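Local atomic coordinates of OxyA protein (Actinoplanes teichomyceticus, PDB entry 5HH3), a protein that probably catalyses a heme-dependent phenolic coupling that cyclises the peptide precursor of a glycopeptide antibiotic. Residues Thr53-Thr58 with Ala306-Thr311; Arg64-Ser69 with Val297-His302; Arg75-Gly80 with Thr288-Ala293; Met105-Phe110 with His347-Ser352. All coordinates share one frame; numbering follows the deposited sequence.

In the fold
From the N terminus, the chain first lays down strand 53-57, helix 60-68, the short helical turn 75-78 and helix 98-106, and each later receives a partner from the C-terminal half. Residues 288-293 return first, closing interaction 3; 297-302 close interaction 2 around it, and 306-311 close interaction 1 around both, so the three loops nest. Interactions 1 and 3 share the mixed sheet, in which strands 309-312 and 291-293 are neighbours; interaction 2 sets helix 60-68 against the hairpin 297-304 beside it. Interaction 4, between 105-110 and 347-352, crosses all three loops. It belongs to the helical, cysteine-ligand side of the heme and shares that cofactor with interaction 3.

Interaction 1: residues Thr53-Thr58 with Ala306-Thr311; sequences TAWLAT and AGDTVT
In D308 a chi1 of -70° sets the carboxylate beside its own backbone N and anti to the carbonyl carbon, and in W55 a similar chi1, -58°, swings the indole back along its strand until NE1 faces D308. The carboxylate gathers two donors from strand 53-57, and OD2 also accepts K305 N. D308 OD1 takes the backbone N of T53 at 2.8 Å, and D308 OD2 takes W55 NE1 at 3.0 Å in a nearly straight bond (169°). Both come from above the carboxylate plane, while OD2 lies close to the plane of the indole, at its edge. T53 CG2 covers one face of that ring, off toward the rim, and OG1 of T53 turns to T45.

Beyond D308 the segments become neighbouring parallel strands of the mixed beta sheet of the cytochrome P450 fold. T309 N binds T53 O, W55 N binds T309 O, T311 N binds W55 O, and A57 N binds T311 O, the last at 2.8 Å.

On the sheet face of A54, L56, T309 and T311, a water sits between the two threonines, 2.8 Å from T309 OG1 and 3.0 Å from T311 OG1, and donates to W55 O. Helix 8-19 covers this side through F8. On the other face V310 CG1 packs against A57 CB at 3.9 Å, and CG2 of the same valine leans on W55 CB.

Interaction 2: residues Arg64-Ser69 with Val297-His302; sequences RQVLSS and VRIGDH
I299 touches both Q65 and V66, and through it a beta hairpin of the P450 fold, strands 297-299 and 302-304, rests on the later part of helix 60-68. No hydrogen bond joins the segments; the contact is one of carbon against carbon and carbon against amide. CD1 of I299 presses on CG2 of V66 at 3.5 Å, a tight fit, with the two side chains crossing at about a right angle. Q65 and I299 instead run toward each other, the glutamine with its chain fully extended, CG anti to the backbone N (chi1 -172°), so that its amide lies along the isoleucine. Here Q65 NE2 comes within 3.8 Å of I299 CG1 and equally near R298 O, and Q65 CD stands 4.1 Å from I299 CD1. V297 CG2 lies at the margin of the same amide.

In the next shell, the hairpin holds I299 in place. Its strands are joined by a tight turn at G300 and D301, with I299 N bound to H302 O and a weaker return bond from H302 N to I299 O. I304 on the second strand backs both V297 and I299, while the ring of H302 meets that of W55. V66, for its part, also packs against V310 and C312 of strand 309-312, so its valine branches bridge hairpin and main sheet. Within the same helix R64 O is a doubly used acceptor. It receives the backbone N of S68 from one face of the carbonyl plane, and from the opposite face S68 OG lies 2.7 Å from R64 O.

Interaction 3: residues Arg75-Gly80 with Thr288-Ala293; sequences RLLYGG and THPRVA. With HEM (protoporphyrin IX containing Fe), chain G.
L77 and V292 bring the backbones closest, their CA atoms 5.9 Å apart, where the loosely bonded helical turn 75-78 lies against strand 291-293. That strand belongs to the mixed sheet of the P450 fold, and H289 just before it and R291 at its start bind a heme propionate. V292 CG2 is tucked under the turn, 3.4 Å from L77 N and 3.7 Å from L77 CB. Further along, L77 CD1 meets P290 CB at 3.5 Å, while CD2 of the same leucine lies over the centre of one face of the Y78 ring. L76 touches V292, and both pack on T186 of the second subunit.

Y78 reaches past P290 to put its OH at the edge of the H289 ring and in its plane, although the two rings are turned 76° to each other. The OH-ND1 hydrogen bond of 2.9 Å is almost straight (171°), and the donor may be either partner; it would fix the rotation of the histidine ring.

The backbone N of H289 binds heme O1D. R291 folds back at chi2 (-66°), and its NH1 donates to H289 O. The guanidinium edge then grips the same carboxylate twice: R291 NH1 to O1D at 2.8 Å, R291 NH2 to O2D at 2.7 Å.

Interaction 4: residues Met105-Phe110 with His347-Ser352; sequences MVAPAF and HCLGRS. With HEM (protoporphyrin IX containing Fe), chain G.
L349 runs from the heme to F110, with CB on the cofactor and the carbons beyond it on the phenylalanine and helix 98-106. CB lies beside the porphyrin, 3.8 Å from the heme methyl CMA. With CG anti to the backbone N (chi1 -177°), the chain leaves the cofactor and carries CG over one face of the F110 ring, a CH-pi contact 4.1 Å from the centroid and 22° off the ring normal. There it forks: L349 CD1 lies between F110 CD1 and the CA of A107, 4.1 Å from the latter, and CD2 fits between V106 CG2, at 3.6 Å, and F110 CE1. The backbone O of L349 also faces F110, near CB and CG.

This leucine directly follows the axial ligand in the P450 signature FxxGxxxCxG. C348 SG binds the heme iron at 2.2 Å, and a water occupies the opposite axial position at 2.1 Å. Cysteine thiolate ligation of this kind is the hallmark of the family. After L349, G350 passes close under the porphyrin, its CA also near F110 CD2, and occupies the N-cap position of helix 351-368. In the first turn, S352 OG stands 2.9 Å from F110 O; a hydrogen bond is possible, but the hydroxyl may instead donate to a competing acceptor.

F110 thus lies where the end of helix 98-106 meets the start of helix 351-368. V106 and F110 also lean on V231 and V235 of the long helix 225-256, F110 meets the ring of F158, and helix 211-219 covers P108 and A109.

Interaction 1: residues Thr53-Thr58 with Ala306-Thr311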
# COMPACT_ATOMS: atom_id res chain seq x y z
N THR B 53 -12.49 9.35 -5.66
CA THR B 53 -12.54 9.67 -4.25
C THR B 53 -12.60 8.40 -3.43
O THR B 53 -13.33 7.44 -3.76
CB THR B 53 -13.78 10.52 -3.94
OG1 THR B 53 -13.67 11.76 -4.64
CG2 THR B 53 -13.95 10.76 -2.44
N ALA B 54 -11.84 8.40 -2.35
CA ALA B 54 -11.90 7.35 -1.36
C ALA B 54 -12.70 7.87 -0.18
O ALA B 54 -12.38 8.93 0.41
CB ALA B 54 -10.51 6.94 -0.95
N TRP B 55 -13.78 7.16 0.13
CA TRP B 55 -14.72 7.53 1.16
C TRP B 55 -14.64 6.58 2.35
O TRP B 55 -14.29 5.39 2.20
CB TRP B 55 -16.15 7.42 0.63
CG TRP B 55 -16.52 8.21 -0.57
CD1 TRP B 55 -16.47 7.80 -1.87
CD2 TRP B 55 -17.10 9.53 -0.58
NE1 TRP B 55 -16.94 8.80 -2.70
CE2 TRP B 55 -17.37 9.85 -1.93
CE3 TRP B 55 -17.43 10.46 0.42
CZ2 TRP B 55 -17.93 11.07 -2.31
CZ3 TRP B 55 -18.03 11.71 0.02
CH2 TRP B 55 -18.26 11.98 -1.32
N LEU B 56 -15.01 7.10 3.51
CA LEU B 56 -15.16 6.31 4.73
C LEU B 56 -16.61 6.40 5.16
O LEU B 56 -17.09 7.50 5.38
CB LEU B 56 -14.28 6.88 5.84
CG LEU B 56 -14.31 6.19 7.20
CD1 LEU B 56 -13.58 4.85 7.13
CD2 LEU B 56 -13.66 7.07 8.26
N ALA B 57 -17.28 5.26 5.29
CA ALA B 57 -18.67 5.18 5.79
C ALA B 57 -18.60 4.84 7.27
O ALA B 57 -17.99 3.84 7.63
CB ALA B 57 -19.46 4.11 5.05
N THR B 58 -19.22 5.69 8.10
CA THR B 58 -19.27 5.52 9.54
C THR B 58 -20.68 5.31 10.10
O THR B 58 -20.82 4.80 11.21
CB THR B 58 -18.64 6.74 10.28
OG1 THR B 58 -19.31 7.94 9.91
CG2 THR B 58 -17.16 6.90 9.96
N ALA B 306 -19.09 6.10 -9.82
CA ALA B 306 -18.49 4.82 -10.19
C ALA B 306 -16.96 5.00 -10.25
O ALA B 306 -16.48 5.98 -10.81
CB ALA B 306 -19.05 4.34 -11.53
N GLY B 307 -16.23 4.09 -9.62
CA GLY B 307 -14.75 4.15 -9.54
C GLY B 307 -14.25 4.69 -8.21
O GLY B 307 -13.14 4.41 -7.83
N ASP B 308 -15.08 5.46 -7.51
CA ASP B 308 -14.81 5.80 -6.11
C ASP B 308 -14.77 4.54 -5.23
O ASP B 308 -15.35 3.47 -5.57
CB ASP B 308 -15.87 6.73 -5.54
CG ASP B 308 -15.82 8.13 -6.11
OD1 ASP B 308 -14.91 8.50 -6.88
OD2 ASP B 308 -16.70 8.90 -5.68
N THR B 309 -14.07 4.63 -4.12
CA THR B 309 -14.05 3.52 -3.17
C THR B 309 -14.70 3.92 -1.88
O THR B 309 -14.71 5.09 -1.52
CB THR B 309 -12.62 3.00 -2.90
OG1 THR B 309 -11.87 3.99 -2.19
CG2 THR B 309 -11.92 2.69 -4.19
N VAL B 310 -15.21 2.92 -1.16
CA VAL B 310 -15.77 3.13 0.17
C VAL B 310 -15.23 2.07 1.15
O VAL B 310 -15.34 0.87 0.88
CB VAL B 310 -17.30 3.00 0.15
CG1 VAL B 310 -17.88 3.16 1.56
CG2 VAL B 310 -17.91 4.02 -0.84
N THR B 311 -14.71 2.54 2.27
CA THR B 311 -14.26 1.68 3.36
C THR B 311 -15.25 1.88 4.49
O THR B 311 -15.57 3.04 4.83
CB THR B 311 -12.86 2.11 3.80
OG1 THR B 311 -11.97 2.03 2.68
CG2 THR B 311 -12.34 1.25 4.96
O HOH W 1 -12.36 4.11 0.58

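Interaction 2: residues Arg64-Ser69 with Val297-His302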
# COMPACT_ATOMS: atom_id res chain seq x y z
N ARG B 64 -24.67 -0.55 6.22
CA ARG B 64 -25.52 -1.67 5.76
C ARG B 64 -25.95 -1.50 4.29
O ARG B 64 -26.01 -2.46 3.54
CB ARG B 64 -26.73 -1.85 6.67
CG ARG B 64 -26.35 -2.36 8.05
CD ARG B 64 -27.48 -2.19 9.04
NE ARG B 64 -28.67 -2.90 8.60
CZ ARG B 64 -29.13 -4.07 9.07
NH1 ARG B 64 -28.50 -4.76 10.04
NH2 ARG B 64 -30.25 -4.57 8.55
N GLN B 65 -26.22 -0.26 3.90
CA GLN B 65 -26.51 0.03 2.50
C GLN B 65 -25.33 -0.29 1.58
O GLN B 65 -25.50 -0.94 0.55
CB GLN B 65 -26.90 1.50 2.35
CG GLN B 65 -27.41 1.84 0.98
CD GLN B 65 -27.89 3.27 0.87
OE1 GLN B 65 -27.93 4.03 1.86
NE2 GLN B 65 -28.27 3.66 -0.34
N VAL B 66 -24.14 0.18 1.95
CA VAL B 66 -22.97 -0.04 1.12
C VAL B 66 -22.69 -1.54 0.95
O VAL B 66 -22.46 -2.01 -0.18
CB VAL B 66 -21.74 0.67 1.70
CG1 VAL B 66 -20.44 0.18 1.06
CG2 VAL B 66 -21.88 2.17 1.51
N LEU B 67 -22.72 -2.25 2.07
CA LEU B 67 -22.30 -3.65 2.10
C LEU B 67 -23.34 -4.62 1.56
O LEU B 67 -22.96 -5.74 1.19
CB LEU B 67 -21.88 -4.09 3.52
CG LEU B 67 -20.64 -3.41 4.12
CD1 LEU B 67 -20.49 -3.82 5.57
CD2 LEU B 67 -19.35 -3.75 3.38
N SER B 68 -24.62 -4.23 1.52
CA SER B 68 -25.65 -5.08 0.92
C SER B 68 -25.93 -4.73 -0.55
O SER B 68 -26.70 -5.43 -1.19
CB SER B 68 -26.97 -5.02 1.71
OG SER B 68 -27.48 -3.71 1.64
N SER B 69 -25.28 -3.68 -1.06
CA SER B 69 -25.54 -3.20 -2.42
C SER B 69 -24.84 -4.07 -3.47
O SER B 69 -23.69 -4.46 -3.28
CB SER B 69 -25.04 -1.76 -2.54
OG SER B 69 -24.90 -1.40 -3.89
N VAL B 297 -23.90 6.05 -6.82
CA VAL B 297 -24.89 5.83 -5.77
C VAL B 297 -24.93 7.02 -4.82
O VAL B 297 -23.89 7.54 -4.39
CB VAL B 297 -24.61 4.48 -5.05
CG1 VAL B 297 -23.22 4.44 -4.49
CG2 VAL B 297 -25.63 4.21 -3.94
N ARG B 298 -26.15 7.45 -4.50
CA ARG B 298 -26.41 8.48 -3.51
C ARG B 298 -26.47 7.84 -2.13
O ARG B 298 -27.26 6.94 -1.91
CB ARG B 298 -27.73 9.18 -3.77
CG ARG B 298 -27.69 10.01 -5.02
CD ARG B 298 -28.76 11.08 -5.04
NE ARG B 298 -28.34 12.09 -5.99
CZ ARG B 298 -27.45 13.05 -5.74
NH1 ARG B 298 -26.88 13.19 -4.53
NH2 ARG B 298 -27.12 13.88 -6.71
N ILE B 299 -25.60 8.29 -1.23
CA ILE B 299 -25.56 7.80 0.14
C ILE B 299 -25.24 8.97 1.05
O ILE B 299 -24.34 9.75 0.77
CB ILE B 299 -24.52 6.70 0.37
CG1 ILE B 299 -24.93 5.47 -0.44
CG2 ILE B 299 -24.41 6.36 1.86
CD1 ILE B 299 -24.06 4.26 -0.24
N GLY B 300 -25.95 9.03 2.17
CA GLY B 300 -26.00 10.24 2.97
C GLY B 300 -26.50 11.33 2.05
O GLY B 300 -27.47 11.16 1.28
N ASP B 301 -25.78 12.44 2.09
CA ASP B 301 -26.06 13.59 1.28
C ASP B 301 -24.87 13.77 0.32
O ASP B 301 -24.35 14.88 0.16
CB ASP B 301 -26.22 14.77 2.24
CG ASP B 301 -26.53 16.07 1.54
OD1 ASP B 301 -27.30 16.04 0.56
OD2 ASP B 301 -25.97 17.10 1.98
N HIS B 302 -24.42 12.65 -0.29
CA HIS B 302 -23.26 12.62 -1.15
C HIS B 302 -23.50 11.75 -2.37
O HIS B 302 -24.29 10.81 -2.31
CB HIS B 302 -22.04 12.04 -0.40
CG HIS B 302 -21.37 13.02 0.50
ND1 HIS B 302 -20.74 14.15 0.03
CD2 HIS B 302 -21.25 13.06 1.85
CE1 HIS B 302 -20.24 14.84 1.04
NE2 HIS B 302 -20.53 14.19 2.16

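Interaction 3: residues Arg75-Gly80 with Thr288-Ala293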
# COMPACT_ATOMS: atom_id res chain seq x y z
N ARG B 75 -13.35 -7.21 -5.66
CA ARG B 75 -12.33 -7.66 -6.62
C ARG B 75 -11.60 -6.56 -7.36
O ARG B 75 -10.39 -6.65 -7.58
CB ARG B 75 -13.01 -8.55 -7.64
CG ARG B 75 -12.14 -9.15 -8.73
CD ARG B 75 -13.04 -9.98 -9.64
NE ARG B 75 -14.12 -9.17 -10.24
CZ ARG B 75 -14.04 -8.46 -11.37
NH1 ARG B 75 -12.91 -8.40 -12.08
NH2 ARG B 75 -15.10 -7.77 -11.80
N LEU B 76 -12.34 -5.53 -7.77
CA LEU B 76 -11.78 -4.46 -8.59
C LEU B 76 -10.77 -3.54 -7.88
O LEU B 76 -10.00 -2.84 -8.55
CB LEU B 76 -12.89 -3.62 -9.23
CG LEU B 76 -13.70 -4.22 -10.38
CD1 LEU B 76 -14.79 -3.22 -10.72
CD2 LEU B 76 -12.86 -4.55 -11.62
N LEU B 77 -10.78 -3.51 -6.54
CA LEU B 77 -9.82 -2.67 -5.82
C LEU B 77 -8.45 -3.31 -5.86
O LEU B 77 -7.51 -2.75 -6.42
CB LEU B 77 -10.23 -2.44 -4.37
CG LEU B 77 -9.30 -1.43 -3.67
CD1 LEU B 77 -10.13 -0.32 -3.07
CD2 LEU B 77 -8.38 -2.08 -2.63
N TYR B 78 -8.37 -4.50 -5.30
CA TYR B 78 -7.09 -5.18 -5.15
C TYR B 78 -6.45 -5.56 -6.50
O TYR B 78 -5.23 -5.71 -6.57
CB TYR B 78 -7.23 -6.39 -4.23
CG TYR B 78 -7.40 -5.99 -2.77
CD1 TYR B 78 -6.32 -5.47 -2.03
CD2 TYR B 78 -8.63 -6.12 -2.12
CE1 TYR B 78 -6.47 -5.10 -0.69
CE2 TYR B 78 -8.80 -5.77 -0.78
CZ TYR B 78 -7.72 -5.26 -0.07
OH TYR B 78 -7.91 -4.92 1.25
N GLY B 79 -7.27 -5.68 -7.55
CA GLY B 79 -6.77 -5.89 -8.91
C GLY B 79 -6.03 -4.70 -9.53
O GLY B 79 -5.26 -4.88 -10.46
N GLY B 80 -6.26 -3.48 -9.01
CA GLY B 80 -5.51 -2.28 -9.41
C GLY B 80 -4.33 -1.90 -8.51
O GLY B 80 -3.77 -0.80 -8.67
N THR B 288 -13.95 -2.96 7.06
CA THR B 288 -14.08 -3.93 5.98
C THR B 288 -13.02 -3.62 4.95
O THR B 288 -12.44 -2.53 4.95
CB THR B 288 -15.46 -3.81 5.28
OG1 THR B 288 -15.70 -2.45 4.95
CG2 THR B 288 -16.57 -4.31 6.15
N HIS B 289 -12.78 -4.57 4.04
CA HIS B 289 -11.96 -4.30 2.87
C HIS B 289 -12.66 -3.21 2.03
O HIS B 289 -13.89 -3.24 1.87
CB HIS B 289 -11.79 -5.55 2.00
CG HIS B 289 -11.04 -6.65 2.67
ND1 HIS B 289 -9.66 -6.71 2.70
CD2 HIS B 289 -11.47 -7.73 3.37
CE1 HIS B 289 -9.28 -7.78 3.36
NE2 HIS B 289 -10.36 -8.42 3.77
N PRO B 290 -11.88 -2.26 1.47
CA PRO B 290 -12.51 -1.28 0.61
C PRO B 290 -13.17 -1.87 -0.64
O PRO B 290 -12.63 -2.80 -1.25
CB PRO B 290 -11.39 -0.32 0.23
CG PRO B 290 -10.15 -0.82 0.88
CD PRO B 290 -10.42 -2.16 1.47
N ARG B 291 -14.35 -1.33 -0.96
CA ARG B 291 -15.14 -1.72 -2.09
C ARG B 291 -15.04 -0.62 -3.17
O ARG B 291 -15.02 0.56 -2.82
CB ARG B 291 -16.62 -1.84 -1.70
CG ARG B 291 -17.00 -2.72 -0.50
CD ARG B 291 -16.74 -4.15 -0.77
NE ARG B 291 -17.46 -5.10 0.09
CZ ARG B 291 -16.96 -5.73 1.16
NH1 ARG B 291 -15.75 -5.43 1.62
NH2 ARG B 291 -17.70 -6.64 1.80
N VAL B 292 -15.03 -0.99 -4.46
CA VAL B 292 -15.09 -0.02 -5.55
C VAL B 292 -16.53 0.10 -6.02
O VAL B 292 -17.17 -0.92 -6.24
CB VAL B 292 -14.24 -0.44 -6.77
CG1 VAL B 292 -14.22 0.67 -7.82
CG2 VAL B 292 -12.82 -0.76 -6.35
N ALA B 293 -17.02 1.33 -6.19
CA ALA B 293 -18.34 1.58 -6.83
C ALA B 293 -18.31 1.24 -8.31
O ALA B 293 -17.45 1.73 -9.05
CB ALA B 293 -18.78 3.01 -6.61
CHA HEM G . -15.17 -12.19 6.46
CHB HEM G . -13.68 -16.53 8.02
CHC HEM G . -13.44 -14.78 12.56
CHD HEM G . -14.99 -10.50 10.98
C1A HEM G . -14.76 -13.50 6.50
C2A HEM G . -14.57 -14.31 5.35
C3A HEM G . -14.17 -15.54 5.79
C4A HEM G . -14.09 -15.48 7.21
CMA HEM G . -13.83 -16.73 4.93
CAA HEM G . -14.80 -13.89 3.91
CBA HEM G . -16.27 -14.15 3.55
CGA HEM G . -16.65 -13.74 2.14
O1A HEM G . -16.01 -12.88 1.49
O2A HEM G . -17.66 -14.26 1.60
C1B HEM G . -13.47 -16.44 9.41
C2B HEM G . -12.99 -17.52 10.23
C3B HEM G . -12.92 -17.04 11.52
C4B HEM G . -13.37 -15.63 11.45
CMB HEM G . -12.65 -18.92 9.77
CAB HEM G . -12.54 -17.71 12.79
CBB HEM G . -12.30 -19.01 12.99
C1C HEM G . -13.82 -13.45 12.55
C2C HEM G . -13.88 -12.61 13.69
C3C HEM G . -14.32 -11.36 13.23
C4C HEM G . -14.54 -11.49 11.81
CMC HEM G . -13.50 -12.99 15.11
CAC HEM G . -14.58 -10.10 13.98
CBC HEM G . -14.48 -9.93 15.30
C1D HEM G . -15.15 -10.66 9.60
C2D HEM G . -15.59 -9.53 8.76
C3D HEM G . -15.64 -9.99 7.50
C4D HEM G . -15.22 -11.41 7.60
CMD HEM G . -15.92 -8.11 9.16
CAD HEM G . -16.04 -9.17 6.28
CBD HEM G . -14.91 -8.35 5.66
CGD HEM G . -15.41 -7.56 4.44
O1D HEM G . -14.65 -6.86 3.75
O2D HEM G . -16.59 -7.56 4.07
NA HEM G . -14.48 -14.23 7.63
NB HEM G . -13.70 -15.37 10.18
NC HEM G . -14.27 -12.77 11.45
ND HEM G . -14.97 -11.78 8.87
FE HEM G . -14.37 -13.50 9.49
O HOH W 2 -12.40 -12.98 8.97

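Interaction 4: residues Met105-Phe110 with His347-Ser352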
# COMPACT_ATOMS: atom_id res chain seq x y z
N MET B 105 -20.19 -23.98 -1.44
CA MET B 105 -19.57 -25.30 -1.26
C MET B 105 -18.91 -25.44 0.12
O MET B 105 -18.84 -26.55 0.67
CB MET B 105 -18.55 -25.58 -2.36
CG MET B 105 -19.20 -25.62 -3.72
SD MET B 105 -18.18 -26.33 -5.01
CE MET B 105 -17.02 -25.00 -5.25
N VAL B 106 -18.43 -24.33 0.66
CA VAL B 106 -17.79 -24.35 1.97
C VAL B 106 -18.73 -24.01 3.12
O VAL B 106 -18.46 -24.40 4.26
CB VAL B 106 -16.48 -23.51 2.02
CG1 VAL B 106 -15.46 -24.09 1.04
CG2 VAL B 106 -16.71 -22.06 1.74
N ALA B 107 -19.86 -23.35 2.83
CA ALA B 107 -20.81 -22.97 3.90
C ALA B 107 -21.32 -24.13 4.79
O ALA B 107 -21.47 -23.93 5.98
CB ALA B 107 -21.99 -22.15 3.33
N PRO B 108 -21.55 -25.33 4.24
CA PRO B 108 -21.98 -26.47 5.07
C PRO B 108 -21.07 -26.81 6.26
O PRO B 108 -21.57 -27.27 7.30
CB PRO B 108 -21.99 -27.62 4.07
CG PRO B 108 -22.37 -26.95 2.78
CD PRO B 108 -21.60 -25.68 2.81
N ALA B 109 -19.76 -26.59 6.12
CA ALA B 109 -18.82 -26.84 7.22
C ALA B 109 -19.02 -25.89 8.41
O ALA B 109 -18.60 -26.20 9.52
CB ALA B 109 -17.39 -26.74 6.72
N PHE B 110 -19.64 -24.73 8.17
CA PHE B 110 -19.84 -23.72 9.23
C PHE B 110 -21.29 -23.63 9.70
O PHE B 110 -21.66 -22.68 10.40
CB PHE B 110 -19.32 -22.36 8.74
CG PHE B 110 -17.86 -22.37 8.36
CD1 PHE B 110 -17.46 -22.76 7.08
CD2 PHE B 110 -16.87 -22.01 9.28
CE1 PHE B 110 -16.11 -22.77 6.72
CE2 PHE B 110 -15.53 -22.00 8.93
CZ PHE B 110 -15.14 -22.39 7.64
N HIS B 347 -20.40 -11.29 4.53
CA HIS B 347 -20.47 -11.39 5.97
C HIS B 347 -19.70 -12.61 6.45
O HIS B 347 -19.68 -13.65 5.77
CB HIS B 347 -21.93 -11.39 6.45
CG HIS B 347 -22.67 -12.68 6.26
ND1 HIS B 347 -22.68 -13.67 7.23
CD2 HIS B 347 -23.43 -13.15 5.24
CE1 HIS B 347 -23.41 -14.69 6.80
NE2 HIS B 347 -23.87 -14.40 5.60
N CYS B 348 -19.05 -12.48 7.60
CA CYS B 348 -18.11 -13.48 8.08
C CYS B 348 -18.61 -14.92 7.88
O CYS B 348 -19.60 -15.31 8.46
CB CYS B 348 -17.77 -13.28 9.56
SG CYS B 348 -16.36 -14.29 10.05
N LEU B 349 -17.90 -15.71 7.08
CA LEU B 349 -18.18 -17.15 6.97
C LEU B 349 -17.95 -17.89 8.30
O LEU B 349 -18.65 -18.85 8.61
CB LEU B 349 -17.31 -17.77 5.87
CG LEU B 349 -17.52 -19.27 5.57
CD1 LEU B 349 -18.95 -19.54 5.14
CD2 LEU B 349 -16.53 -19.73 4.52
N GLY B 350 -16.96 -17.45 9.08
CA GLY B 350 -16.60 -18.15 10.30
C GLY B 350 -17.26 -17.64 11.57
O GLY B 350 -16.79 -17.97 12.66
N ARG B 351 -18.34 -16.86 11.44
CA ARG B 351 -18.94 -16.20 12.61
C ARG B 351 -19.32 -17.23 13.66
O ARG B 351 -19.00 -17.06 14.84
CB ARG B 351 -20.16 -15.34 12.23
CG ARG B 351 -20.95 -14.81 13.43
CD ARG B 351 -21.99 -13.77 13.01
NE ARG B 351 -22.62 -13.17 14.18
CZ ARG B 351 -23.36 -12.06 14.19
NH1 ARG B 351 -23.59 -11.37 13.08
NH2 ARG B 351 -23.85 -11.62 15.33
N SER B 352 -19.99 -18.29 13.24
CA SER B 352 -20.53 -19.26 14.17
C SER B 352 -19.41 -20.06 14.90
O SER B 352 -19.56 -20.38 16.08
CB SER B 352 -21.54 -20.17 13.47
OG SER B 352 -20.87 -21.14 12.67
CHA HEM G . -15.17 -12.19 6.46
CHB HEM G . -13.68 -16.53 8.02
CHC HEM G . -13.44 -14.78 12.56
CHD HEM G . -14.99 -10.50 10.98
C1A HEM G . -14.76 -13.50 6.50
C2A HEM G . -14.57 -14.31 5.35
C3A HEM G . -14.17 -15.54 5.79
C4A HEM G . -14.09 -15.48 7.21
CMA HEM G . -13.83 -16.73 4.93
CAA HEM G . -14.80 -13.89 3.91
CBA HEM G . -16.27 -14.15 3.55
CGA HEM G . -16.65 -13.74 2.14
O1A HEM G . -16.01 -12.88 1.49
O2A HEM G . -17.66 -14.26 1.60
C1B HEM G . -13.47 -16.44 9.41
C2B HEM G . -12.99 -17.52 10.23
C3B HEM G . -12.92 -17.04 11.52
C4B HEM G . -13.37 -15.63 11.45
CMB HEM G . -12.65 -18.92 9.77
CAB HEM G . -12.54 -17.71 12.79
CBB HEM G . -12.30 -19.01 12.99
C1C HEM G . -13.82 -13.45 12.55
C2C HEM G . -13.88 -12.61 13.69
C3C HEM G . -14.32 -11.36 13.23
C4C HEM G . -14.54 -11.49 11.81
CMC HEM G . -13.50 -12.99 15.11
CAC HEM G . -14.58 -10.10 13.98
CBC HEM G . -14.48 -9.93 15.30
C1D HEM G . -15.15 -10.66 9.60
C2D HEM G . -15.59 -9.53 8.76
C3D HEM G . -15.64 -9.99 7.50
C4D HEM G . -15.22 -11.41 7.60
CMD HEM G . -15.92 -8.11 9.16
CAD HEM G . -16.04 -9.17 6.28
CBD HEM G . -14.91 -8.35 5.66
CGD HEM G . -15.41 -7.56 4.44
O1D HEM G . -14.65 -6.86 3.75
O2D HEM G . -16.59 -7.56 4.07
NA HEM G . -14.48 -14.23 7.63
NB HEM G . -13.70 -15.37 10.18
NC HEM G . -14.27 -12.77 11.45
ND HEM G . -14.97 -11.78 8.87
FE HEM G . -14.37 -13.50 9.49
O HOH W 2 -12.40 -12.98 8.97